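Local coordinates for tail spike protein gp49 (Pseudomonas phage LKA1, PDB 4RU4), which forms the trimeric tailspike of the phage and, as an O-specific polysaccharide lyase, cleaves the surface polysaccharide of its Pseudomonas host, at residues A104-T109 / G216-N221; L240-G245 / I264-D269. One frame throughout, in Å; residues are numbered along the deposited sequence.

Interaction 1 of 2, residues A104-T109 / G216-N221; sequences AAFTGT and GTVPMN
Phe106 meets Val218 and Pro219 through CD2 and CE2 of its ring. CG1 of Val218 comes at the ring edge, close to its plane, 3.8 Å from Phe106 CD2, while Pro219 lays its CG obliquely 3.6 Å from Phe106 CE2. The ring reaches them because its CG stands anti to the backbone N (chi1 -172°), and Val218 CG1, also anti to its own N, is carried over to Phe106 O as well. Farther along, the contact turns polar. The carbonyl O of Thr109 takes a hydrogen bond from Asn221 N (3.0 Å, 158° at the hydrogen), which lies in the carbonyl plane, and a weak, bent one from Met220 N (2.8 Å). Beside it Thr109 CG2 presses on Met220 CE, which the bends at chi2 and chi3 bring to a tight 3.5 Å. Between the apolar and polar ends a water donates to both Gly108 O and Val218 O, 2.7 Å from each, bridging two carbonyls that could not bond each other. In the next shell, Ser110 OG holds the amide ND2 of Asn221, Val111 packs on Pro219, and Thr107 pairs through its backbone with Asn80. Strand 98-107 is parallel to 212-214, and 113-120 to 221-226, so these are corners of successive turns, stacked as in the right-handed parallel beta-helix of pectate lyase-like proteins.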
loop_
_atom_site.group_PDB
_atom_site.type_symbol
_atom_site.label_atom_id
_atom_site.label_comp_id
_atom_site.label_asym_id
_atom_site.label_seq_id
_atom_site.Cartn_x
_atom_site.Cartn_y
_atom_site.Cartn_z
ATOM N N ALA B 104 33.091 14.981 25.238
ATOM C CA ALA B 104 33.602 16.180 24.585
ATOM C C ALA B 104 34.947 15.901 23.914
ATOM O O ALA B 104 35.331 16.599 22.977
ATOM C CB ALA B 104 33.754 17.323 25.613
ATOM N N ALA B 105 35.665 14.889 24.414
ATOM C CA ALA B 105 36.993 14.556 23.892
ATOM C C ALA B 105 36.963 13.555 22.731
ATOM O O ALA B 105 38.010 13.091 22.287
ATOM C CB ALA B 105 37.864 14.006 25.003
ATOM N N PHE B 106 35.772 13.217 22.240
ATOM C CA PHE B 106 35.660 12.198 21.195
ATOM C C PHE B 106 36.451 12.530 19.952
ATOM O O PHE B 106 36.427 13.675 19.465
ATOM C CB PHE B 106 34.194 11.995 20.799
ATOM C CG PHE B 106 33.969 10.835 19.861
ATOM C CD1 PHE B 106 33.797 9.553 20.358
ATOM C CD2 PHE B 106 33.926 11.034 18.475
ATOM C CE1 PHE B 106 33.566 8.484 19.484
ATOM C CE2 PHE B 106 33.707 9.978 17.596
ATOM C CZ PHE B 106 33.525 8.696 18.104
ATOM N N THR B 107 37.156 11.520 19.444
ATOM C CA THR B 107 37.751 11.588 18.115
ATOM C C THR B 107 37.400 10.323 17.364
ATOM O O THR B 107 37.443 9.219 17.928
ATOM C CB THR B 107 39.302 11.777 18.121
ATOM O OG1 THR B 107 39.922 10.688 18.811
ATOM C CG2 THR B 107 39.687 13.080 18.800
ATOM N N GLY B 108 37.038 10.483 16.096
ATOM C CA GLY B 108 36.622 9.349 15.292
ATOM C C GLY B 108 35.562 9.719 14.273
ATOM O O GLY B 108 34.889 10.734 14.389
ATOM N N THR B 109 35.417 8.870 13.267
ATOM C CA THR B 109 34.475 9.106 12.183
ATOM C C THR B 109 33.056 8.688 12.559
ATOM O O THR B 109 32.090 9.375 12.205
ATOM C CB THR B 109 34.945 8.341 10.939
ATOM O OG1 THR B 109 36.243 8.812 10.571
ATOM C CG2 THR B 109 34.002 8.580 9.767
ATOM N N GLY B 216 26.108 13.508 19.651
ATOM C CA GLY B 216 26.684 14.831 19.806
ATOM C C GLY B 216 27.148 15.419 18.478
ATOM O O GLY B 216 26.686 15.035 17.391
ATOM N N THR B 217 28.111 16.328 18.568
ATOM C CA THR B 217 28.513 17.136 17.434
ATOM C C THR B 217 29.753 16.651 16.725
ATOM O O THR B 217 30.046 17.127 15.632
ATOM C CB THR B 217 28.807 18.579 17.879
ATOM O OG1 THR B 217 29.828 18.549 18.892
ATOM C CG2 THR B 217 27.527 19.240 18.439
ATOM N N VAL B 218 30.501 15.721 17.318
ATOM C CA VAL B 218 31.787 15.327 16.703
ATOM C C VAL B 218 31.762 14.232 15.610
ATOM O O VAL B 218 32.360 14.411 14.539
ATOM C CB VAL B 218 32.860 14.953 17.777
ATOM C CG1 VAL B 218 34.169 14.560 17.084
ATOM C CG2 VAL B 218 33.076 16.139 18.738
ATOM N N PRO B 219 31.124 13.081 15.888
ATOM C CA PRO B 219 31.148 11.960 14.928
ATOM C C PRO B 219 30.495 12.344 13.618
ATOM O O PRO B 219 29.505 13.045 13.678
ATOM C CB PRO B 219 30.293 10.889 15.620
ATOM C CG PRO B 219 30.356 11.252 17.105
ATOM C CD PRO B 219 30.323 12.751 17.083
ATOM N N MET B 220 31.025 11.912 12.471
ATOM C CA MET B 220 30.301 12.104 11.215
ATOM C C MET B 220 29.070 11.245 11.166
ATOM O O MET B 220 28.035 11.681 10.661
ATOM C CB MET B 220 31.153 11.745 10.000
ATOM C CG MET B 220 32.402 12.571 9.881
ATOM S SD MET B 220 32.837 12.799 8.154
ATOM C CE MET B 220 32.994 11.113 7.586
ATOM N N ASN B 221 29.190 10.004 11.651
ATOM C CA ASN B 221 28.088 9.067 11.600
ATOM C C ASN B 221 27.749 8.569 12.975
ATOM O O ASN B 221 28.639 8.384 13.810
ATOM C CB ASN B 221 28.485 7.842 10.780
ATOM C CG ASN B 221 29.017 8.209 9.429
ATOM O OD1 ASN B 221 28.341 8.887 8.651
ATOM N ND2 ASN B 221 30.246 7.779 9.137
HETATM O O HOH W 1 34.162 12.973 13.058
#

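Interaction 2 of 2, residues L240-G245 / I264-D269; sequences LANNAG and IGDGGD
Backbone bonding opens the contact at Leu240, whose O accepts Ile264 N at 2.9 Å, the donor tilted 25° from the carbonyl plane. One step on, Gly265 turns its CA toward Asn242 O in a nearly straight CA-H...O contact of 3.3 Å. Apolar packing is slight: Ala241 CB rests 4.1 Å from Ile264 CB. Among the polar side chains, Asn243 makes the direct hydrogen bond across the contact and holds the waters. A chi1 of -157° swings its amide out from the backbone N and extends OD1 to Asp269 N, a weak bond of 3.4 Å, and the same oxygen accepts hydrogen bonds from two waters. One of them also donates to Asp266 OD1, and the other accepts from Asp269 N; a third links Asn243 ND2 to Asp269 OD2, so water carries much of the coupling. The Asp266 carboxylate crosses the Asn242 side chain obliquely, the two planes 36° apart, but its OD2 makes no hydrogen bond to Asn242 ND2, which is given instead to Thr217 O. Asp266 OD1 weakly accepts Gly268 N, helping to shape its own loop. The two loops follow the parallel strands 237-240 and 260-263 and lead into 247-249 and 271-276, likewise parallel, while Ile264 packs on Arg184 of the second subunit.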
loop_
_atom_site.group_PDB
_atom_site.type_symbol
_atom_site.label_atom_id
_atom_site.label_comp_id
_atom_site.label_asym_id
_atom_site.label_seq_id
_atom_site.Cartn_x
_atom_site.Cartn_y
_atom_site.Cartn_z
ATOM N N LEU B 240 22.237 12.943 16.842
ATOM C CA LEU B 240 23.532 13.375 16.354
ATOM C C LEU B 240 23.336 14.803 15.905
ATOM O O LEU B 240 22.197 15.238 15.704
ATOM C CB LEU B 240 23.971 12.514 15.160
ATOM C CG LEU B 240 25.364 12.739 14.560
ATOM C CD1 LEU B 240 26.427 12.257 15.531
ATOM C CD2 LEU B 240 25.509 12.063 13.217
ATOM N N ALA B 241 24.440 15.530 15.770
ATOM C CA ALA B 241 24.407 16.865 15.180
ATOM C C ALA B 241 25.577 16.929 14.219
ATOM O O ALA B 241 26.535 17.652 14.453
ATOM C CB ALA B 241 24.550 17.919 16.253
ATOM N N ASN B 242 25.497 16.138 13.161
ATOM C CA ASN B 242 26.564 16.034 12.185
ATOM C C ASN B 242 26.055 15.490 10.840
ATOM O O ASN B 242 24.987 15.908 10.361
ATOM C CB ASN B 242 27.734 15.208 12.744
ATOM C CG ASN B 242 29.091 15.607 12.128
ATOM O OD1 ASN B 242 29.390 15.281 10.974
ATOM N ND2 ASN B 242 29.919 16.293 12.911
ATOM N N ASN B 243 26.797 14.575 10.215
ATOM C CA ASN B 243 26.495 14.222 8.822
ATOM C C ASN B 243 25.433 13.153 8.579
ATOM O O ASN B 243 24.586 13.342 7.714
ATOM C CB ASN B 243 27.767 13.877 8.038
ATOM C CG ASN B 243 27.582 14.062 6.524
ATOM O OD1 ASN B 243 27.356 15.172 6.045
ATOM N ND2 ASN B 243 27.657 12.975 5.784
ATOM N N ALA B 244 25.466 12.039 9.317
ATOM C CA ALA B 244 24.504 10.945 9.081
ATOM C C ALA B 244 24.210 10.178 10.346
ATOM O O ALA B 244 25.126 9.665 10.977
ATOM C CB ALA B 244 25.019 9.983 8.024
ATOM N N GLY B 245 22.936 10.101 10.715
ATOM C CA GLY B 245 22.559 9.293 11.860
ATOM C C GLY B 245 22.973 7.847 11.646
ATOM O O GLY B 245 23.681 7.278 12.459
ATOM N N ILE B 264 20.327 16.585 13.878
ATOM C CA ILE B 264 20.154 18.027 13.920
ATOM C C ILE B 264 21.012 18.651 12.834
ATOM O O ILE B 264 20.711 19.752 12.355
ATOM C CB ILE B 264 20.552 18.541 15.341
ATOM C CG1 ILE B 264 19.444 18.160 16.318
ATOM C CG2 ILE B 264 20.858 20.044 15.377
ATOM C CD1 ILE B 264 19.882 18.148 17.779
ATOM N N GLY B 265 22.072 17.935 12.463
ATOM C CA GLY B 265 22.978 18.353 11.407
ATOM C C GLY B 265 24.072 19.278 11.914
ATOM O O GLY B 265 23.993 19.769 13.040
ATOM N N ASP B 266 25.085 19.523 11.088
ATOM C CA ASP B 266 26.083 20.554 11.392
ATOM C C ASP B 266 26.270 21.521 10.204
ATOM O O ASP B 266 27.224 22.291 10.149
ATOM C CB ASP B 266 27.419 19.919 11.799
ATOM C CG ASP B 266 28.126 19.226 10.647
ATOM O OD1 ASP B 266 27.487 18.913 9.617
ATOM O OD2 ASP B 266 29.341 18.980 10.779
ATOM N N GLY B 267 25.338 21.476 9.264
ATOM C CA GLY B 267 25.365 22.363 8.120
ATOM C C GLY B 267 25.957 21.711 6.894
ATOM O O GLY B 267 26.182 22.378 5.892
ATOM N N GLY B 268 26.209 20.406 6.962
ATOM C CA GLY B 268 26.650 19.670 5.790
ATOM C C GLY B 268 25.470 18.988 5.118
ATOM O O GLY B 268 24.368 19.518 5.103
ATOM N N ASP B 269 25.688 17.785 4.599
ATOM C CA ASP B 269 24.630 17.063 3.924
ATOM C C ASP B 269 23.495 16.650 4.865
ATOM O O ASP B 269 22.377 16.515 4.425
ATOM C CB ASP B 269 25.196 15.838 3.223
ATOM C CG ASP B 269 26.060 16.200 2.025
ATOM O OD1 ASP B 269 25.948 17.341 1.510
ATOM O OD2 ASP B 269 26.832 15.326 1.591
HETATM O O HOH W 2 27.755 13.499 2.973
HETATM O O HOH W 3 28.207 17.286 7.879
HETATM O O HOH W 4 28.569 17.253 4.029
#

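Interactions 1 and 2 follow one another along the chain, with centres 11 Å apart on the same side of the chain's centre. Their loops sit at equivalent corners of the coil: strands 98-107, 212-214, 237-240 and 260-263 pair in parallel succession before them, and 113-120, 221-226, 247-249 and 271-276 after them. Loops 216-221 and 240-245 join the two contacts directly, through a probable hydrogen bond from Ala241 N to Gly216 O (2.8 Å) and packing of Met220 CA on Asn242 OD1 (3.3 Å). Corner thus stacks on corner without a break, although 106 residues separate the segments of interaction 1 and 18 those of interaction 2. The Ig-like insertion between the segments of interaction 1 thus leaves the stack of turns uninterrupted.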